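Local coordinates for DUF2179 domain-containing protein (Eubacterium ventriosum, PDB 3HLU), which is of unknown function but forms the C-terminal, GlnB-like alpha-beta domain of a predicted YitT-family membrane protein, at residues Asp23-Glu28 against Glu48-Val53; Asn64-Val69 against Ala73-Ser78; Gln27-Gly32 against Leu59-Asn64. One frame throughout, in Å; residues are numbered along the deposited sequence.

Contact 1: residues Asp23-Glu28 against Glu48-Val53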
ATOM      1  N   ASP A  23     -15.556  -5.202  -6.708  1.00 82.03           N
ATOM      2  CA  ASP A  23     -16.933  -5.607  -6.973  1.00 84.76           C
ATOM      3  C   ASP A  23     -17.225  -6.993  -6.412  1.00 85.63           C
ATOM      4  O   ASP A  23     -18.240  -7.194  -5.751  1.00 86.20           O
ATOM      5  CB  ASP A  23     -17.280  -5.534  -8.471  1.00 89.27           C
ATOM      6  CG  ASP A  23     -17.448  -4.084  -8.978  1.00 95.15           C
ATOM      7  OD1 ASP A  23     -17.534  -3.138  -8.143  1.00 91.18           O
ATOM      8  OD2 ASP A  23     -17.481  -3.893 -10.224  1.00 98.33           O
ATOM      9  N   ARG A  24     -16.330  -7.941  -6.664  1.00 84.52           N
ATOM     10  CA  ARG A  24     -16.510  -9.299  -6.167  1.00 85.39           C
ATOM     11  C   ARG A  24     -16.439  -9.370  -4.646  1.00 83.87           C
ATOM     12  O   ARG A  24     -17.012 -10.267  -4.033  1.00 84.96           O
ATOM     13  CB  ARG A  24     -15.482 -10.247  -6.782  1.00 85.30           C
ATOM     14  CG  ARG A  24     -15.638 -10.434  -8.276  1.00 89.36           C
ATOM     15  CD  ARG A  24     -14.767 -11.576  -8.794  1.00 91.16           C
ATOM     16  NE  ARG A  24     -15.048 -12.845  -8.121  1.00 95.41           N
ATOM     17  CZ  ARG A  24     -14.359 -13.970  -8.323  1.00100.26           C
ATOM     18  NH1 ARG A  24     -13.345 -13.989  -9.180  1.00102.13           N
ATOM     19  NH2 ARG A  24     -14.676 -15.079  -7.664  1.00 98.96           N
HETATM   20  N   MSE A  25     -15.729  -8.430  -4.036  1.00 81.55           N
HETATM   21  CA  MSE A  25     -15.639  -8.386  -2.583  1.00 83.29           C
HETATM   22  C   MSE A  25     -16.996  -8.030  -2.005  1.00 87.04           C
HETATM   23  O   MSE A  25     -17.417  -8.572  -0.975  1.00 86.10           O
HETATM   24  CB  MSE A  25     -14.601  -7.361  -2.135  1.00 80.95           C
HETATM   25  CG  MSE A  25     -13.178  -7.884  -2.109  1.00 79.28           C
HETATM   26 SE   MSE A  25     -11.903  -6.505  -1.599  0.63 71.73          SE
HETATM   27  CE  MSE A  25     -11.968  -6.690   0.336  1.00 76.86           C
ATOM     28  N   LEU A  26     -17.666  -7.105  -2.694  1.00 87.50           N
ATOM     29  CA  LEU A  26     -18.995  -6.632  -2.329  1.00 87.46           C
ATOM     30  C   LEU A  26     -20.092  -7.640  -2.637  1.00 88.86           C
ATOM     31  O   LEU A  26     -21.041  -7.779  -1.877  1.00 89.85           O
ATOM     32  CB  LEU A  26     -19.327  -5.342  -3.079  1.00 85.83           C
ATOM     33  CG  LEU A  26     -20.840  -5.079  -3.092  1.00 88.32           C
ATOM     34  CD1 LEU A  26     -21.344  -4.735  -1.684  1.00 87.62           C
ATOM     35  CD2 LEU A  26     -21.230  -3.983  -4.081  1.00 85.58           C
ATOM     36  N   GLN A  27     -19.983  -8.315  -3.773  1.00 90.28           N
ATOM     37  CA  GLN A  27     -21.047  -9.198  -4.200  1.00 90.08           C
ATOM     38  C   GLN A  27     -21.011 -10.483  -3.414  1.00 91.01           C
ATOM     39  O   GLN A  27     -22.031 -10.915  -2.881  1.00 96.22           O
ATOM     40  CB  GLN A  27     -20.956  -9.479  -5.695  1.00 91.76           C
ATOM     41  CG  GLN A  27     -21.607  -8.388  -6.550  1.00 99.08           C
ATOM     42  CD  GLN A  27     -20.923  -8.215  -7.906  1.00105.43           C
ATOM     43  OE1 GLN A  27     -20.098  -9.056  -8.327  1.00104.96           O
ATOM     44  NE2 GLN A  27     -21.250  -7.115  -8.592  1.00102.29           N
ATOM     45  N   GLU A  28     -19.827 -11.075  -3.316  1.00 86.95           N
ATOM     46  CA  GLU A  28     -19.706 -12.438  -2.827  1.00 85.79           C
ATOM     47  C   GLU A  28     -19.295 -12.539  -1.373  1.00 89.09           C
ATOM     48  O   GLU A  28     -19.425 -13.605  -0.767  1.00 89.83           O
ATOM     49  CB  GLU A  28     -18.736 -13.214  -3.705  1.00 84.86           C
ATOM     50  CG  GLU A  28     -19.206 -13.288  -5.136  1.00 92.07           C
ATOM     51  CD  GLU A  28     -18.076 -13.500  -6.118  1.00 96.33           C
ATOM     52  OE1 GLU A  28     -17.025 -14.026  -5.685  1.00 92.92           O
ATOM     53  OE2 GLU A  28     -18.247 -13.140  -7.315  1.00 97.18           O
ATOM     54  N   GLU A  48      -5.139   4.092  -7.344  1.00 92.30           N
ATOM     55  CA  GLU A  48      -6.200   3.887  -6.374  1.00 90.70           C
ATOM     56  C   GLU A  48      -5.952   2.618  -5.605  1.00 88.26           C
ATOM     57  O   GLU A  48      -5.530   1.601  -6.152  1.00 87.00           O
ATOM     58  CB  GLU A  48      -7.527   3.691  -7.076  1.00 96.94           C
ATOM     59  CG  GLU A  48      -8.214   4.899  -7.640  1.00103.19           C
ATOM     60  CD  GLU A  48      -9.638   4.536  -8.038  1.00110.88           C
ATOM     61  OE1 GLU A  48      -9.839   3.399  -8.573  1.00101.81           O
ATOM     62  OE2 GLU A  48     -10.545   5.372  -7.786  1.00113.01           O
ATOM     63  N   VAL A  49      -6.292   2.667  -4.335  1.00 85.03           N
ATOM     64  CA  VAL A  49      -6.088   1.552  -3.455  1.00 82.87           C
ATOM     65  C   VAL A  49      -7.443   1.170  -2.860  1.00 82.50           C
ATOM     66  O   VAL A  49      -8.268   2.038  -2.625  1.00 84.72           O
ATOM     67  CB  VAL A  49      -5.053   1.965  -2.381  1.00 81.73           C
ATOM     68  CG1 VAL A  49      -5.272   1.250  -1.058  1.00 80.36           C
ATOM     69  CG2 VAL A  49      -3.648   1.770  -2.915  1.00 74.70           C
ATOM     70  N   ILE A  50      -7.691  -0.124  -2.662  1.00 79.07           N
ATOM     71  CA  ILE A  50      -8.879  -0.563  -1.930  1.00 80.26           C
ATOM     72  C   ILE A  50      -8.596  -0.612  -0.432  1.00 78.65           C
ATOM     73  O   ILE A  50      -7.697  -1.315   0.017  1.00 77.65           O
ATOM     74  CB  ILE A  50      -9.378  -1.967  -2.367  1.00 77.92           C
ATOM     75  CG1 ILE A  50      -9.651  -2.031  -3.860  1.00 75.08           C
ATOM     76  CG2 ILE A  50     -10.628  -2.357  -1.609  1.00 74.45           C
ATOM     77  CD1 ILE A  50      -9.924  -3.427  -4.330  1.00 74.78           C
HETATM   78  N   MSE A  51      -9.379   0.139   0.338  1.00 83.09           N
HETATM   79  CA  MSE A  51      -9.326   0.075   1.789  1.00 83.61           C
HETATM   80  C   MSE A  51     -10.508  -0.708   2.365  1.00 84.03           C
HETATM   81  O   MSE A  51     -11.649  -0.538   1.953  1.00 83.79           O
HETATM   82  CB  MSE A  51      -9.285   1.474   2.373  1.00 85.74           C
HETATM   83  CG  MSE A  51      -9.537   1.517   3.858  1.00 89.14           C
HETATM   84 SE   MSE A  51      -9.188   3.332   4.458  0.41110.05          SE
HETATM   85  CE  MSE A  51      -9.272   4.254   2.718  1.00 88.47           C
ATOM     86  N   CYS A  52     -10.233  -1.570   3.328  1.00 82.10           N
ATOM     87  CA  CYS A  52     -11.275  -2.383   3.888  1.00 81.37           C
ATOM     88  C   CYS A  52     -10.890  -2.814   5.292  1.00 85.86           C
ATOM     89  O   CYS A  52      -9.808  -3.347   5.512  1.00 86.77           O
ATOM     90  CB  CYS A  52     -11.518  -3.592   2.993  1.00 81.03           C
ATOM     91  SG  CYS A  52     -12.894  -4.647   3.517  1.00 84.69           S
ATOM     92  N   VAL A  53     -11.776  -2.557   6.250  1.00 87.96           N
ATOM     93  CA  VAL A  53     -11.596  -3.063   7.602  1.00 89.57           C
ATOM     94  C   VAL A  53     -12.284  -4.408   7.691  1.00 90.10           C
ATOM     95  O   VAL A  53     -13.373  -4.591   7.151  1.00 90.27           O
ATOM     96  CB  VAL A  53     -12.187  -2.118   8.645  1.00 90.85           C
ATOM     97  CG1 VAL A  53     -11.543  -0.742   8.540  1.00 88.89           C
ATOM     98  CG2 VAL A  53     -13.698  -2.012   8.458  1.00 98.34           C
TER
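M25, a selenomethionine on helix 18-28, reaches down onto strand 48-54 and meets two residues there, I50 and C52. It is the one residue of 23-28 that touches 48-53. Its CB is directed at the strand. CG stands anti to the carbonyl carbon (chi1 -85°) and the chain then runs extended as far as SE. A bend at chi3 (87°) turns the terminal methyl along the strand to the cysteine.

The closest packing is at this methyl. M25 CE lies 3.9 Å from C52 SG and 4.1 Å from C52 CB, so it rests against the whole short side chain. The other touch is slacker: M25 SE is 4.3 Å from I50 CG2, the branch methyl of the isoleucine. All three residues are buried. No hydrogen bond crosses between the segments, and the backbones stay well apart, with the CA atoms of M25 and C52 9.8 Å from each other. The link is purely apolar.

The flank of the helix is looser and polar. R24 and E28, one turn apart, form a salt bridge there, with R24 NH2 3.2 Å from E28 OE1. The carboxylate oxygen receives it through its syn lone pair, nearly in the guanidinium plane. R24 NE makes weak bonds to both oxygens of E28. E28 is exposed, while R24 leans on L65 of helix 56-67 and on V69. R24 NH2 also has a long, weak ion pair with E68.

This is a helix packed on one face of the four-stranded antiparallel sheet of a ferredoxin-like, GlnB-like domain. I13 of strand 9-14 touches both M25 and I50. V33 packs on I50 and C52. V62 and L65 of helix 56-67 lie against M25, and I50 also reaches M35 of strand 34-40.

Contact 2: residues Asn64-Val69 against Ala73-Ser78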
ATOM      1  N   ASN A  64      -7.907 -15.488  -1.320  1.00 84.79           N
ATOM      2  CA  ASN A  64      -8.250 -16.502  -2.307  1.00 85.77           C
ATOM      3  C   ASN A  64      -8.940 -15.908  -3.505  1.00 84.83           C
ATOM      4  O   ASN A  64      -8.889 -16.436  -4.615  1.00 88.22           O
ATOM      5  CB  ASN A  64      -9.100 -17.594  -1.673  1.00 87.97           C
ATOM      6  CG  ASN A  64      -8.270 -18.503  -0.772  1.00 94.52           C
ATOM      7  OD1 ASN A  64      -7.037 -18.387  -0.728  1.00 89.38           O
ATOM      8  ND2 ASN A  64      -8.932 -19.401  -0.046  1.00 97.13           N
ATOM      9  N   LEU A  65      -9.572 -14.777  -3.279  1.00 83.10           N
ATOM     10  CA  LEU A  65     -10.222 -14.075  -4.347  1.00 81.34           C
ATOM     11  C   LEU A  65      -9.164 -13.401  -5.208  1.00 82.25           C
ATOM     12  O   LEU A  65      -9.336 -13.242  -6.411  1.00 83.19           O
ATOM     13  CB  LEU A  65     -11.175 -13.066  -3.733  1.00 84.18           C
ATOM     14  CG  LEU A  65     -11.608 -11.861  -4.547  1.00 85.50           C
ATOM     15  CD1 LEU A  65     -12.422 -12.308  -5.741  1.00 88.24           C
ATOM     16  CD2 LEU A  65     -12.413 -10.941  -3.647  1.00 83.58           C
ATOM     17  N   LEU A  66      -8.056 -13.018  -4.587  1.00 81.11           N
ATOM     18  CA  LEU A  66      -6.971 -12.378  -5.317  1.00 80.81           C
ATOM     19  C   LEU A  66      -6.360 -13.353  -6.300  1.00 82.95           C
ATOM     20  O   LEU A  66      -6.153 -13.033  -7.474  1.00 82.67           O
ATOM     21  CB  LEU A  66      -5.892 -11.914  -4.354  1.00 78.71           C
ATOM     22  CG  LEU A  66      -6.286 -10.803  -3.398  1.00 79.03           C
ATOM     23  CD1 LEU A  66      -5.070 -10.271  -2.628  1.00 74.40           C
ATOM     24  CD2 LEU A  66      -6.979  -9.717  -4.208  1.00 74.57           C
ATOM     25  N   LYS A  67      -6.057 -14.546  -5.797  1.00 83.60           N
ATOM     26  CA  LYS A  67      -5.526 -15.616  -6.625  1.00 84.28           C
ATOM     27  C   LYS A  67      -6.378 -15.746  -7.876  1.00 87.73           C
ATOM     28  O   LYS A  67      -5.886 -15.989  -8.975  1.00 90.73           O
ATOM     29  CB  LYS A  67      -5.519 -16.924  -5.842  1.00 82.03           C
ATOM     30  CG  LYS A  67      -4.519 -16.918  -4.681  1.00 84.33           C
ATOM     31  CD  LYS A  67      -4.661 -18.122  -3.752  1.00 81.31           C
ATOM     32  CE  LYS A  67      -3.934 -17.863  -2.443  1.00 83.67           C
ATOM     33  NZ  LYS A  67      -4.200 -18.874  -1.379  1.00 86.13           N
ATOM     34  N   GLU A  68      -7.670 -15.536  -7.701  1.00 87.39           N
ATOM     35  CA  GLU A  68      -8.626 -15.779  -8.756  1.00 89.10           C
ATOM     36  C   GLU A  68      -8.693 -14.643  -9.778  1.00 90.20           C
ATOM     37  O   GLU A  68      -9.282 -14.801 -10.840  1.00 94.49           O
ATOM     38  CB  GLU A  68      -9.992 -16.009  -8.113  1.00 93.05           C
ATOM     39  CG  GLU A  68     -11.107 -16.429  -9.052  1.00 99.69           C
ATOM     40  CD  GLU A  68     -12.148 -17.316  -8.350  1.00107.46           C
ATOM     41  OE1 GLU A  68     -11.970 -17.631  -7.139  1.00102.82           O
ATOM     42  OE2 GLU A  68     -13.135 -17.709  -9.022  1.00109.13           O
ATOM     43  N   VAL A  69      -8.095 -13.497  -9.476  1.00 87.28           N
ATOM     44  CA  VAL A  69      -8.319 -12.322 -10.312  1.00 85.81           C
ATOM     45  C   VAL A  69      -7.032 -11.666 -10.747  1.00 88.07           C
ATOM     46  O   VAL A  69      -6.864 -11.344 -11.927  1.00 90.04           O
ATOM     47  CB  VAL A  69      -9.119 -11.257  -9.566  1.00 84.19           C
ATOM     48  CG1 VAL A  69      -9.220  -9.997 -10.401  1.00 82.86           C
ATOM     49  CG2 VAL A  69     -10.476 -11.785  -9.210  1.00 87.74           C
ATOM     50  N   ALA A  73      -1.527  -8.917  -7.323  1.00 82.46           N
ATOM     51  CA  ALA A  73      -2.100  -8.122  -6.249  1.00 78.81           C
ATOM     52  C   ALA A  73      -1.470  -8.470  -4.906  1.00 77.29           C
ATOM     53  O   ALA A  73      -0.953  -9.570  -4.700  1.00 75.37           O
ATOM     54  CB  ALA A  73      -3.600  -8.312  -6.190  1.00 75.02           C
ATOM     55  N   PHE A  74      -1.506  -7.510  -3.997  1.00 75.19           N
ATOM     56  CA  PHE A  74      -1.082  -7.766  -2.634  1.00 77.23           C
ATOM     57  C   PHE A  74      -1.802  -6.836  -1.659  1.00 76.08           C
ATOM     58  O   PHE A  74      -2.492  -5.894  -2.057  1.00 71.82           O
ATOM     59  CB  PHE A  74       0.431  -7.638  -2.492  1.00 74.09           C
ATOM     60  CG  PHE A  74       0.947  -6.285  -2.835  1.00 75.05           C
ATOM     61  CD1 PHE A  74       1.138  -5.920  -4.156  1.00 75.64           C
ATOM     62  CD2 PHE A  74       1.221  -5.365  -1.845  1.00 74.80           C
ATOM     63  CE1 PHE A  74       1.603  -4.661  -4.481  1.00 75.90           C
ATOM     64  CE2 PHE A  74       1.694  -4.106  -2.165  1.00 74.52           C
ATOM     65  CZ  PHE A  74       1.889  -3.754  -3.485  1.00 73.54           C
HETATM   66  N   MSE A  75      -1.618  -7.118  -0.376  1.00 77.62           N
HETATM   67  CA  MSE A  75      -2.338  -6.445   0.684  1.00 75.54           C
HETATM   68  C   MSE A  75      -1.376  -5.901   1.701  1.00 74.35           C
HETATM   69  O   MSE A  75      -0.401  -6.545   2.050  1.00 75.22           O
HETATM   70  CB  MSE A  75      -3.274  -7.430   1.382  1.00 74.74           C
HETATM   71  CG  MSE A  75      -4.388  -7.931   0.501  1.00 76.62           C
HETATM   72 SE   MSE A  75      -5.523  -9.228   1.402  0.59 84.28          SE
HETATM   73  CE  MSE A  75      -4.382 -10.795   1.240  1.00 80.20           C
ATOM     74  N   ILE A  76      -1.664  -4.711   2.192  1.00 73.76           N
ATOM     75  CA  ILE A  76      -0.962  -4.197   3.344  1.00 78.13           C
ATOM     76  C   ILE A  76      -1.877  -4.222   4.548  1.00 78.67           C
ATOM     77  O   ILE A  76      -2.928  -3.584   4.558  1.00 79.51           O
ATOM     78  CB  ILE A  76      -0.436  -2.781   3.101  1.00 78.50           C
ATOM     79  CG1 ILE A  76       0.525  -2.798   1.911  1.00 77.73           C
ATOM     80  CG2 ILE A  76       0.248  -2.260   4.340  1.00 72.16           C
ATOM     81  CD1 ILE A  76       0.739  -1.447   1.284  1.00 77.10           C
ATOM     82  N   VAL A  77      -1.470  -4.982   5.553  1.00 80.47           N
ATOM     83  CA  VAL A  77      -2.238  -5.138   6.778  1.00 86.02           C
ATOM     84  C   VAL A  77      -1.701  -4.248   7.897  1.00 89.53           C
ATOM     85  O   VAL A  77      -0.697  -4.579   8.542  1.00 85.90           O
ATOM     86  CB  VAL A  77      -2.192  -6.586   7.266  1.00 85.10           C
ATOM     87  CG1 VAL A  77      -2.935  -6.711   8.583  1.00 86.45           C
ATOM     88  CG2 VAL A  77      -2.753  -7.524   6.198  1.00 80.72           C
ATOM     89  N   SER A  78      -2.404  -3.139   8.134  1.00 93.78           N
ATOM     90  CA  SER A  78      -1.988  -2.071   9.057  1.00 92.85           C
ATOM     91  C   SER A  78      -1.552  -2.539  10.451  1.00 92.33           C
ATOM     92  O   SER A  78      -2.185  -3.413  11.052  1.00 95.89           O
ATOM     93  CB  SER A  78      -3.118  -1.044   9.179  1.00 94.63           C
ATOM     94  OG  SER A  78      -2.670   0.271   8.847  1.00 99.22           O
TER
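L66 of helix 56-67 meets A73, just before strand 74-77, and the selenomethionine M75 within it. Its CB points at 73-78. CG stands anti to the carbonyl carbon (chi1 -66°), and from there the two methyls go to different residues. CD2 takes A73, at 4.2 Å from A73 CB. CD1 takes M75 and touches three of its atoms. M75 CG and M75 CE each lie 4.0 Å from L66 CD1, and SE is only slightly farther. The bend of M75 at chi3 (-79°) folds its tip back, which is why CG and CE can both reach the same methyl. The fork of the leucine thus spans two residues of the strand side that lie two positions apart.

All three residues are buried, and no hydrogen bond joins the segments. On the helix itself, K67 NZ bonds N64 OD1 at 3.0 Å, with the donor tilted from the carbonyl plane.

I21 of helix 18-28 also packs on L66, and A41 of the second subunit touches it. F74 and M75 pair with a strand of that subunit in an antiparallel ladder, so the sheet continues across the interface. The arrangement is a helix returning through a short turn to the outermost strand of the sheet within this chain. It belongs to the second half of a beta-alpha-beta-beta-alpha-beta fold, the ferredoxin-like layout of GlnB-like domains.

Contact 3: residues Gln27-Gly32 against Leu59-Asn64; sequences QELDLG and LVKVRN
L29 extends its two methyls over the side of helix 56-67, one onto K61 and the other onto V62. L29 CD2 lies 4.1 Å from K61 CD, so the lysine takes part through its aliphatic stem. The lysine bends near its end, and its amino group leads away from the leucine. L29 CD1 sits 4.2 Å from V62 CG2.

The same valine methyl also receives L31. L31 CD1 is 3.9 Å from V62 CG2, the shortest approach between the segments. V62 holds its CG1 anti to the backbone N (chi1 162°), which sets CG2 beside that N and facing both leucines. V62 is therefore shared by L29 and L31, while K61 meets L29 alone.

Here the turn that ends helix 18-28 packs on the flank of helix 56-67, the other helix of the ferredoxin-like domain. The turn, which leads to strand 34-40, supplies both leucines. D30, between them, has positive phi and psi values (54° and 26°), a left-handed conformation which probably helps turn the chain so that L29 and L31 both face the helix. L31 N probably bonds M25 O across the turn.

Burial falls off outward. V62 is buried and also packs on M75, L29 and L31 are partly exposed, and K61 is at the surface. R63 bonds through NE to the carbonyl oxygen of G40 of the second subunit.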
ATOM      1  N   GLN A  27     -19.983  -8.315  -3.773  1.00 90.28           N
ATOM      2  CA  GLN A  27     -21.047  -9.198  -4.200  1.00 90.08           C
ATOM      3  C   GLN A  27     -21.011 -10.483  -3.414  1.00 91.01           C
ATOM      4  O   GLN A  27     -22.031 -10.915  -2.881  1.00 96.22           O
ATOM      5  CB  GLN A  27     -20.956  -9.479  -5.695  1.00 91.76           C
ATOM      6  CG  GLN A  27     -21.607  -8.388  -6.550  1.00 99.08           C
ATOM      7  CD  GLN A  27     -20.923  -8.215  -7.906  1.00105.43           C
ATOM      8  OE1 GLN A  27     -20.098  -9.056  -8.327  1.00104.96           O
ATOM      9  NE2 GLN A  27     -21.250  -7.115  -8.592  1.00102.29           N
ATOM     10  N   GLU A  28     -19.827 -11.075  -3.316  1.00 86.95           N
ATOM     11  CA  GLU A  28     -19.706 -12.438  -2.827  1.00 85.79           C
ATOM     12  C   GLU A  28     -19.295 -12.539  -1.373  1.00 89.09           C
ATOM     13  O   GLU A  28     -19.425 -13.605  -0.767  1.00 89.83           O
ATOM     14  CB  GLU A  28     -18.736 -13.214  -3.705  1.00 84.86           C
ATOM     15  CG  GLU A  28     -19.206 -13.288  -5.136  1.00 92.07           C
ATOM     16  CD  GLU A  28     -18.076 -13.500  -6.118  1.00 96.33           C
ATOM     17  OE1 GLU A  28     -17.025 -14.026  -5.685  1.00 92.92           O
ATOM     18  OE2 GLU A  28     -18.247 -13.140  -7.315  1.00 97.18           O
ATOM     19  N   LEU A  29     -18.796 -11.438  -0.810  1.00 91.67           N
ATOM     20  CA  LEU A  29     -18.423 -11.401   0.607  1.00 87.45           C
ATOM     21  C   LEU A  29     -19.102 -10.247   1.372  1.00 87.46           C
ATOM     22  O   LEU A  29     -18.889 -10.065   2.564  1.00 84.12           O
ATOM     23  CB  LEU A  29     -16.912 -11.345   0.749  1.00 86.57           C
ATOM     24  CG  LEU A  29     -16.175 -12.367  -0.122  1.00 89.43           C
ATOM     25  CD1 LEU A  29     -14.661 -12.133  -0.064  1.00 85.76           C
ATOM     26  CD2 LEU A  29     -16.534 -13.798   0.281  1.00 87.60           C
ATOM     27  N   ASP A  30     -19.941  -9.485   0.680  1.00 86.25           N
ATOM     28  CA  ASP A  30     -20.717  -8.416   1.313  1.00 88.13           C
ATOM     29  C   ASP A  30     -19.848  -7.437   2.077  1.00 87.26           C
ATOM     30  O   ASP A  30     -20.307  -6.793   3.025  1.00 87.04           O
ATOM     31  CB  ASP A  30     -21.788  -8.989   2.250  1.00 88.21           C
ATOM     32  CG  ASP A  30     -22.645 -10.040   1.578  1.00 91.14           C
ATOM     33  OD1 ASP A  30     -23.647  -9.658   0.909  1.00 91.47           O
ATOM     34  OD2 ASP A  30     -22.309 -11.247   1.721  1.00 88.32           O
ATOM     35  N   LEU A  31     -18.592  -7.326   1.662  1.00 86.12           N
ATOM     36  CA  LEU A  31     -17.657  -6.444   2.335  1.00 84.19           C
ATOM     37  C   LEU A  31     -17.834  -5.039   1.839  1.00 84.45           C
ATOM     38  O   LEU A  31     -17.998  -4.810   0.635  1.00 83.84           O
ATOM     39  CB  LEU A  31     -16.224  -6.888   2.081  1.00 85.20           C
ATOM     40  CG  LEU A  31     -15.798  -8.122   2.855  1.00 83.22           C
ATOM     41  CD1 LEU A  31     -14.574  -8.650   2.218  1.00 81.51           C
ATOM     42  CD2 LEU A  31     -15.577  -7.766   4.310  1.00 85.71           C
ATOM     43  N   GLY A  32     -17.817  -4.098   2.777  1.00 84.68           N
ATOM     44  CA  GLY A  32     -17.840  -2.685   2.450  1.00 83.36           C
ATOM     45  C   GLY A  32     -16.430  -2.146   2.314  1.00 83.45           C
ATOM     46  O   GLY A  32     -15.593  -2.285   3.226  1.00 84.32           O
ATOM     47  N   LEU A  59      -9.865 -12.128   5.761  1.00 93.17           N
ATOM     48  CA  LEU A  59      -8.638 -11.882   5.003  1.00 92.59           C
ATOM     49  C   LEU A  59      -8.236 -13.085   4.161  1.00 89.70           C
ATOM     50  O   LEU A  59      -7.679 -12.945   3.070  1.00 86.28           O
ATOM     51  CB  LEU A  59      -7.499 -11.509   5.946  1.00 93.97           C
ATOM     52  CG  LEU A  59      -6.140 -11.150   5.337  1.00 94.84           C
ATOM     53  CD1 LEU A  59      -6.200  -9.826   4.580  1.00 93.39           C
ATOM     54  CD2 LEU A  59      -5.074 -11.083   6.428  1.00 94.31           C
ATOM     55  N   VAL A  60      -8.528 -14.269   4.678  1.00 88.57           N
ATOM     56  CA  VAL A  60      -8.235 -15.489   3.960  1.00 86.47           C
ATOM     57  C   VAL A  60      -9.152 -15.652   2.750  1.00 87.66           C
ATOM     58  O   VAL A  60      -8.712 -16.057   1.672  1.00 86.62           O
ATOM     59  CB  VAL A  60      -8.345 -16.695   4.883  1.00 87.67           C
ATOM     60  CG1 VAL A  60      -8.177 -17.980   4.095  1.00 83.31           C
ATOM     61  CG2 VAL A  60      -7.305 -16.585   5.995  1.00 84.63           C
ATOM     62  N   LYS A  61     -10.426 -15.330   2.915  1.00 85.96           N
ATOM     63  CA  LYS A  61     -11.332 -15.406   1.781  1.00 88.98           C
ATOM     64  C   LYS A  61     -10.902 -14.428   0.695  1.00 85.06           C
ATOM     65  O   LYS A  61     -10.917 -14.750  -0.487  1.00 84.80           O
ATOM     66  CB  LYS A  61     -12.780 -15.138   2.204  1.00 92.19           C
ATOM     67  CG  LYS A  61     -13.326 -16.102   3.267  1.00 96.07           C
ATOM     68  CD  LYS A  61     -14.865 -16.108   3.274  1.00100.41           C
ATOM     69  CE  LYS A  61     -15.449 -16.710   4.562  1.00103.58           C
ATOM     70  NZ  LYS A  61     -15.260 -15.844   5.779  1.00102.41           N
ATOM     71  N   VAL A  62     -10.509 -13.233   1.111  1.00 85.48           N
ATOM     72  CA  VAL A  62     -10.115 -12.183   0.178  1.00 85.49           C
ATOM     73  C   VAL A  62      -8.863 -12.584  -0.574  1.00 81.71           C
ATOM     74  O   VAL A  62      -8.780 -12.455  -1.785  1.00 79.25           O
ATOM     75  CB  VAL A  62      -9.853 -10.852   0.920  1.00 86.35           C
ATOM     76  CG1 VAL A  62      -9.039  -9.902   0.061  1.00 83.23           C
ATOM     77  CG2 VAL A  62     -11.160 -10.213   1.326  1.00 84.11           C
ATOM     78  N   ARG A  63      -7.890 -13.084   0.167  1.00 80.86           N
ATOM     79  CA  ARG A  63      -6.676 -13.590  -0.434  1.00 82.39           C
ATOM     80  C   ARG A  63      -6.946 -14.605  -1.548  1.00 81.90           C
ATOM     81  O   ARG A  63      -6.304 -14.589  -2.592  1.00 79.93           O
ATOM     82  CB  ARG A  63      -5.803 -14.224   0.632  1.00 80.16           C
ATOM     83  CG  ARG A  63      -4.384 -14.282   0.204  1.00 81.75           C
ATOM     84  CD  ARG A  63      -3.602 -15.242   1.030  1.00 85.83           C
ATOM     85  NE  ARG A  63      -2.189 -14.932   0.915  1.00 88.37           N
ATOM     86  CZ  ARG A  63      -1.312 -15.149   1.886  1.00 93.01           C
ATOM     87  NH1 ARG A  63      -1.729 -15.680   3.035  1.00 93.23           N
ATOM     88  NH2 ARG A  63      -0.029 -14.823   1.712  1.00 88.81           N
ATOM     89  N   ASN A  64      -7.907 -15.488  -1.320  1.00 84.79           N
ATOM     90  CA  ASN A  64      -8.250 -16.502  -2.307  1.00 85.77           C
ATOM     91  C   ASN A  64      -8.940 -15.908  -3.505  1.00 84.83           C
ATOM     92  O   ASN A  64      -8.889 -16.436  -4.615  1.00 88.22           O
ATOM     93  CB  ASN A  64      -9.100 -17.594  -1.673  1.00 87.97           C
ATOM     94  CG  ASN A  64      -8.270 -18.503  -0.772  1.00 94.52           C
ATOM     95  OD1 ASN A  64      -7.037 -18.387  -0.728  1.00 89.38           O
ATOM     96  ND2 ASN A  64      -8.932 -19.401  -0.046  1.00 97.13           N
TER

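From the N terminus, strand 9-14 leads into helix 18-28, where contacts 1 and 3 both begin. Contact 1 closes the shorter loop by bringing the helix onto strand 48-54. Contact 3 starts slightly later and closes beyond it, on helix 56-67, so the two loops overlap, with 27-28 common to both. Contact 2 follows in series and closes the short turn from helix 56-67 to strand 74-77. Contact 1 joins helix to sheet, contact 3 the turn after helix 18-28 to helix 56-67, and contact 2 the second helix to the outermost strand of the chain. All three share one core between the helices and the sheet.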